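Local coordinates for protein peptidoglycan-N-acetylmuramic acid deacetylase PdaA (Bacillus subtilis, PDB 1W1B) that deacetylates N-acetylmuramic acid in peptidoglycan strands, leading to muramic delta-lactam in the spore cortex, and is required for germination, at residues Asn117-His122 with Gln134-Ser139; Gln177-Ser182 with Gly210-Leu215. All coordinates share one frame; numbering follows the deposited sequence.

Interaction 1 (Asn117-His122 with Gln134-Ser139); sequences NHSFHH and QDELDS. With CD (cadmium ion), chain C; CD (cadmium ion), chain D.
The imidazole of H121 meets the carboxylate of E136 at its edge, with the carboxylate plane turned 53° from that of the ring. H121 ND1 points its N-H at E136 OE2 (2.6 Å), nearly in the ring plane and almost straight, while H121 NE2 at the far side of the same ring binds a cadmium ion at 2.6 Å. The F120 ring turns its rim, at CD1, onto one face of the imidazole, over its centre. Near CB and CD2 of F120, S139 OG approaches obliquely, 3.3 Å from F120 CB; this hydroxyl bonds to D135 O.

E136 grips the loop with both oxygens. Its OE1 takes the backbone N of H121 at 2.7 Å (176°), and each oxygen uses its syn lone pair, so the carboxylate is held in two places and H121 is fixed in backbone and ring together. The bend at chi2 of E136 (-59°) folds the carboxylate back toward the loop. The helix backbone takes part too: F120 N donates to E136 O (2.9 Å), and N117 ND2 reaches L137 O at 2.8 Å with that oxygen in its amide plane. The other end of the amide, N117 OD1, accepts from S119 N and closes an Asx turn.

H118 and H122 face away from the helix and bind a second cadmium ion through NE2, with three waters; they belong to the metal-binding motif of family 4 carbohydrate esterases. H122 CD2 lies above one face of the H118 ring, toward its rim, and H118 ND1 is bonded to R157 O. The contact therefore ties the metal-bearing loop after strand 114-117 to helix 130-148, where V140 and N141 extend the packing against N117; on the strand side, N117 pairs with Y155 and R157.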
loop_
_atom_site.group_PDB
_atom_site.type_symbol
_atom_site.label_atom_id
_atom_site.label_comp_id
_atom_site.label_asym_id
_atom_site.label_seq_id
_atom_site.Cartn_x
_atom_site.Cartn_y
_atom_site.Cartn_z
ATOM N N ASN A 117 7.980 0.240 2.247
ATOM C CA ASN A 117 9.014 0.591 1.292
ATOM C C ASN A 117 8.521 0.605 -0.155
ATOM O O ASN A 117 7.988 -0.395 -0.664
ATOM C CB ASN A 117 10.187 -0.394 1.417
ATOM C CG ASN A 117 11.526 0.230 1.023
ATOM O OD1 ASN A 117 11.636 0.925 0.011
ATOM N ND2 ASN A 117 12.546 -0.022 1.827
ATOM N N HIS A 118 8.707 1.741 -0.822
ATOM C CA HIS A 118 8.311 1.863 -2.222
ATOM C C HIS A 118 9.565 2.146 -3.071
ATOM O O HIS A 118 9.456 2.600 -4.214
ATOM C CB HIS A 118 7.268 2.986 -2.380
ATOM C CG HIS A 118 6.398 2.843 -3.592
ATOM N ND1 HIS A 118 6.112 1.621 -4.164
ATOM C CD2 HIS A 118 5.707 3.765 -4.308
ATOM C CE1 HIS A 118 5.284 1.795 -5.180
ATOM N NE2 HIS A 118 5.024 3.087 -5.288
ATOM N N SER A 119 10.736 1.848 -2.487
ATOM C CA SER A 119 12.074 2.028 -3.096
ATOM C C SER A 119 12.527 3.483 -3.157
ATOM O O SER A 119 11.713 4.404 -3.231
ATOM C CB SER A 119 12.154 1.435 -4.508
ATOM O OG SER A 119 11.600 2.335 -5.444
ATOM N N PHE A 120 13.838 3.687 -3.150
ATOM C CA PHE A 120 14.377 5.037 -3.150
ATOM C C PHE A 120 14.090 5.861 -4.394
ATOM O O PHE A 120 13.554 6.971 -4.292
ATOM C CB PHE A 120 15.892 5.025 -2.884
ATOM C CG PHE A 120 16.415 6.353 -2.414
ATOM C CD1 PHE A 120 16.828 7.320 -3.324
ATOM C CD2 PHE A 120 16.378 6.684 -1.057
ATOM C CE1 PHE A 120 17.186 8.602 -2.893
ATOM C CE2 PHE A 120 16.734 7.963 -0.612
ATOM C CZ PHE A 120 17.135 8.924 -1.532
ATOM N N HIS A 121 14.438 5.328 -5.563
ATOM C CA HIS A 121 14.229 6.060 -6.805
ATOM C C HIS A 121 13.006 5.620 -7.582
ATOM O O HIS A 121 12.775 6.114 -8.678
ATOM C CB HIS A 121 15.454 5.960 -7.726
ATOM C CG HIS A 121 16.712 6.510 -7.133
ATOM N ND1 HIS A 121 17.665 5.712 -6.537
ATOM C CD2 HIS A 121 17.174 7.780 -7.042
ATOM C CE1 HIS A 121 18.660 6.466 -6.107
ATOM N NE2 HIS A 121 18.385 7.724 -6.400
ATOM N N HIS A 122 12.224 4.698 -7.026
ATOM C CA HIS A 122 11.018 4.218 -7.696
ATOM C C HIS A 122 11.345 3.685 -9.105
ATOM O O HIS A 122 10.669 4.011 -10.084
ATOM C CB HIS A 122 9.986 5.354 -7.779
ATOM C CG HIS A 122 8.582 4.890 -8.041
ATOM N ND1 HIS A 122 8.006 4.910 -9.293
ATOM C CD2 HIS A 122 7.626 4.425 -7.200
ATOM C CE1 HIS A 122 6.759 4.480 -9.214
ATOM N NE2 HIS A 122 6.503 4.179 -7.953
ATOM N N GLN A 134 19.087 -4.031 -3.254
ATOM C CA GLN A 134 19.382 -3.888 -1.832
ATOM C C GLN A 134 19.551 -2.422 -1.436
ATOM O O GLN A 134 19.040 -1.984 -0.396
ATOM C CB GLN A 134 20.667 -4.657 -1.466
ATOM C CG GLN A 134 21.122 -4.457 -0.005
ATOM C CD GLN A 134 22.431 -5.176 0.329
ATOM O OE1 GLN A 134 23.453 -4.983 -0.341
ATOM N NE2 GLN A 134 22.405 -6.003 1.373
ATOM N N ASP A 135 20.280 -1.666 -2.258
ATOM C CA ASP A 135 20.511 -0.269 -1.943
ATOM C C ASP A 135 19.242 0.549 -2.139
ATOM O O ASP A 135 18.965 1.467 -1.371
ATOM C CB ASP A 135 21.648 0.301 -2.787
ATOM C CG ASP A 135 22.061 1.685 -2.322
ATOM O OD1 ASP A 135 22.313 1.848 -1.113
ATOM O OD2 ASP A 135 22.135 2.613 -3.144
ATOM N N GLU A 136 18.472 0.211 -3.167
ATOM C CA GLU A 136 17.220 0.904 -3.423
ATOM C C GLU A 136 16.279 0.811 -2.211
ATOM O O GLU A 136 15.603 1.779 -1.874
ATOM C CB GLU A 136 16.518 0.312 -4.656
ATOM C CG GLU A 136 16.964 0.917 -5.982
ATOM C CD GLU A 136 16.732 2.417 -6.038
ATOM O OE1 GLU A 136 15.668 2.875 -5.574
ATOM O OE2 GLU A 136 17.607 3.140 -6.551
ATOM N N LEU A 137 16.241 -0.350 -1.557
ATOM C CA LEU A 137 15.359 -0.536 -0.411
ATOM C C LEU A 137 15.964 -0.062 0.909
ATOM O O LEU A 137 15.299 0.616 1.688
ATOM C CB LEU A 137 14.946 -2.008 -0.298
ATOM C CG LEU A 137 14.391 -2.652 -1.581
ATOM C CD1 LEU A 137 13.839 -4.043 -1.265
ATOM C CD2 LEU A 137 13.297 -1.786 -2.176
ATOM N N ASP A 138 17.220 -0.407 1.166
ATOM C CA ASP A 138 17.841 -0.001 2.427
ATOM C C ASP A 138 17.903 1.512 2.612
ATOM O O ASP A 138 17.653 2.009 3.716
ATOM C CB ASP A 138 19.269 -0.578 2.574
ATOM C CG ASP A 138 19.975 -0.082 3.858
ATOM O OD1 ASP A 138 20.896 0.764 3.761
ATOM O OD2 ASP A 138 19.598 -0.524 4.976
ATOM N N SER A 139 18.231 2.237 1.540
ATOM C CA SER A 139 18.357 3.685 1.619
ATOM C C SER A 139 17.068 4.378 2.065
ATOM O O SER A 139 17.118 5.449 2.679
ATOM C CB SER A 139 18.881 4.257 0.287
ATOM O OG SER A 139 18.148 3.767 -0.823
HETATM CD CD CD C . 4.196 4.280 -7.249
HETATM CD CD CD D . 20.064 9.564 -5.739
HETATM O O HOH W 1 1.488 3.932 -7.013
HETATM O O HOH W 2 3.708 2.177 -8.269
HETATM O O HOH W 3 4.159 6.404 -6.088
HETATM O O HOH W 4 20.301 10.796 -3.371
#

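Interaction 2 (Gln177-Ser182 with Gly210-Leu215); sequences QTVFWS and GAIYLL
L214 CD1 sits over the face of the W181 indole, 3.5 Å from the centroid of the six-membered ring and 18° off its normal, a CH-pi contact. L214 CG lies opposite the backbone N (chi1 -179°), which carries the methyl out to the ring, and L214 CB backs it up beside W181 CG. With an alanine at W181, L214 CD1 would probably lose the flat surface it rests on, leaving a gap next to the leucine.

Beside this pair, I212 CG2 fits against the backbone of 180-181, 3.5 Å from F180 O, while I212 CD1 is just within touch of V179 CG1.

At the polar edge two bonds join S182 and I212. S182 N donates to I212 O at 2.9 Å, almost straight (177°), and I212 N returns a bond to S182 OG at 3.0 Å. The hydroxyl is also bonded to H208 NE2.

The side chain of L214 is about 4 Å from the side chains of H216 and D67, the probable proton donor and acceptor. Apolar packing, one backbone bond and one bond to a serine hydroxyl thus join the segment after strand 177-179 to strand 211-215, close to the probable catalytic residues.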
loop_
_atom_site.group_PDB
_atom_site.type_symbol
_atom_site.label_atom_id
_atom_site.label_comp_id
_atom_site.label_asym_id
_atom_site.label_seq_id
_atom_site.Cartn_x
_atom_site.Cartn_y
_atom_site.Cartn_z
ATOM N N GLN A 177 8.467 -8.455 2.814
ATOM C CA GLN A 177 7.164 -9.047 2.589
ATOM C C GLN A 177 6.595 -8.159 1.486
ATOM O O GLN A 177 6.430 -6.954 1.694
ATOM C CB GLN A 177 6.314 -8.921 3.861
ATOM C CG GLN A 177 4.922 -9.473 3.729
ATOM C CD GLN A 177 4.918 -10.946 3.367
ATOM O OE1 GLN A 177 5.289 -11.803 4.172
ATOM N NE2 GLN A 177 4.502 -11.247 2.139
ATOM N N THR A 178 6.322 -8.725 0.313
ATOM C CA THR A 178 5.790 -7.918 -0.769
ATOM C C THR A 178 4.275 -7.808 -0.654
ATOM O O THR A 178 3.551 -8.816 -0.608
ATOM C CB THR A 178 6.192 -8.480 -2.151
ATOM O OG1 THR A 178 7.612 -8.355 -2.310
ATOM C CG2 THR A 178 5.482 -7.711 -3.279
ATOM N N VAL A 179 3.802 -6.570 -0.608
ATOM C CA VAL A 179 2.381 -6.331 -0.467
ATOM C C VAL A 179 1.782 -5.740 -1.732
ATOM O O VAL A 179 2.186 -4.668 -2.167
ATOM C CB VAL A 179 2.100 -5.346 0.712
ATOM C CG1 VAL A 179 0.600 -5.266 1.001
ATOM C CG2 VAL A 179 2.881 -5.781 1.953
ATOM N N PHE A 180 0.832 -6.455 -2.329
ATOM C CA PHE A 180 0.126 -5.946 -3.497
ATOM C C PHE A 180 -1.190 -5.368 -2.956
ATOM O O PHE A 180 -1.225 -4.900 -1.814
ATOM C CB PHE A 180 -0.115 -7.055 -4.535
ATOM C CG PHE A 180 1.156 -7.542 -5.202
ATOM C CD1 PHE A 180 1.897 -6.693 -6.022
ATOM C CD2 PHE A 180 1.638 -8.821 -4.965
ATOM C CE1 PHE A 180 3.108 -7.101 -6.593
ATOM C CE2 PHE A 180 2.859 -9.247 -5.537
ATOM C CZ PHE A 180 3.591 -8.384 -6.347
ATOM N N TRP A 181 -2.257 -5.414 -3.749
ATOM C CA TRP A 181 -3.549 -4.856 -3.343
ATOM C C TRP A 181 -4.699 -5.519 -4.098
ATOM O O TRP A 181 -4.470 -6.261 -5.058
ATOM C CB TRP A 181 -3.562 -3.341 -3.615
ATOM C CG TRP A 181 -3.374 -3.010 -5.064
ATOM C CD1 TRP A 181 -4.354 -2.791 -5.982
ATOM C CD2 TRP A 181 -2.122 -2.904 -5.774
ATOM N NE1 TRP A 181 -3.800 -2.555 -7.220
ATOM C CE2 TRP A 181 -2.434 -2.621 -7.125
ATOM C CE3 TRP A 181 -0.772 -3.024 -5.399
ATOM C CZ2 TRP A 181 -1.442 -2.453 -8.119
ATOM C CZ3 TRP A 181 0.222 -2.858 -6.388
ATOM C CH2 TRP A 181 -0.124 -2.575 -7.733
ATOM N N SER A 182 -5.930 -5.240 -3.671
ATOM C CA SER A 182 -7.121 -5.830 -4.302
ATOM C C SER A 182 -8.163 -4.758 -4.616
ATOM O O SER A 182 -9.229 -5.050 -5.165
ATOM C CB SER A 182 -7.739 -6.914 -3.394
ATOM O OG SER A 182 -8.268 -6.358 -2.201
ATOM N N GLY A 210 -11.583 -8.847 3.479
ATOM C CA GLY A 210 -10.163 -9.048 3.252
ATOM C C GLY A 210 -9.484 -8.090 2.276
ATOM O O GLY A 210 -8.300 -8.274 1.948
ATOM N N ALA A 211 -10.202 -7.054 1.838
ATOM C CA ALA A 211 -9.663 -6.109 0.876
ATOM C C ALA A 211 -8.453 -5.300 1.343
ATOM O O ALA A 211 -8.381 -4.823 2.489
ATOM C CB ALA A 211 -10.743 -5.166 0.425
ATOM N N ILE A 212 -7.495 -5.166 0.434
ATOM C CA ILE A 212 -6.321 -4.371 0.704
ATOM C C ILE A 212 -6.420 -3.201 -0.262
ATOM O O ILE A 212 -6.201 -3.340 -1.476
ATOM C CB ILE A 212 -4.999 -5.159 0.483
ATOM C CG1 ILE A 212 -4.812 -6.194 1.610
ATOM C CG2 ILE A 212 -3.813 -4.195 0.462
ATOM C CD1 ILE A 212 -3.500 -6.979 1.534
ATOM N N TYR A 213 -6.794 -2.055 0.291
ATOM C CA TYR A 213 -6.925 -0.831 -0.481
ATOM C C TYR A 213 -5.577 -0.189 -0.760
ATOM O O TYR A 213 -4.683 -0.224 0.098
ATOM C CB TYR A 213 -7.777 0.171 0.283
ATOM C CG TYR A 213 -9.252 -0.109 0.215
ATOM C CD1 TYR A 213 -9.749 -1.413 0.359
ATOM C CD2 TYR A 213 -10.164 0.929 0.002
ATOM C CE1 TYR A 213 -11.114 -1.677 0.286
ATOM C CE2 TYR A 213 -11.534 0.678 -0.069
ATOM C CZ TYR A 213 -12.001 -0.626 0.071
ATOM O OH TYR A 213 -13.344 -0.865 -0.009
ATOM N N LEU A 214 -5.432 0.361 -1.971
ATOM C CA LEU A 214 -4.227 1.100 -2.379
ATOM C C LEU A 214 -4.731 2.488 -2.738
ATOM O O LEU A 214 -5.399 2.674 -3.753
ATOM C CB LEU A 214 -3.537 0.489 -3.612
ATOM C CG LEU A 214 -2.243 1.198 -4.082
ATOM C CD1 LEU A 214 -1.605 0.364 -5.183
ATOM C CD2 LEU A 214 -2.503 2.603 -4.600
ATOM N N LEU A 215 -4.409 3.469 -1.913
ATOM C CA LEU A 215 -4.853 4.826 -2.173
ATOM C C LEU A 215 -3.663 5.770 -2.298
ATOM O O LEU A 215 -2.563 5.486 -1.800
ATOM C CB LEU A 215 -5.744 5.316 -1.027
ATOM C CG LEU A 215 -6.943 4.451 -0.639
ATOM C CD1 LEU A 215 -7.548 4.973 0.672
ATOM C CD2 LEU A 215 -7.970 4.478 -1.771
#

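In the fold
Both contacts belong to the NodB homology domain and come in series along the chain: interaction 1 closes at helix 130-148 before interaction 2 opens at strand 177-179. Their centres lie 19 Å apart and their nearest atoms about 7 Å, without touching. Strands 114-117 and 211-215 belong to the same parallel sheet, linked through strands 90-93 and 61-68, whereas strand 177-179 lies in a separate three-stranded one. R157 bridges the two contacts, bonding to H118 in one and to V179 and F180 in the other. Interaction 1 supplies the metal-binding histidines and interaction 2 side chains close to D67 and H216, so they probably frame the active site from different sides.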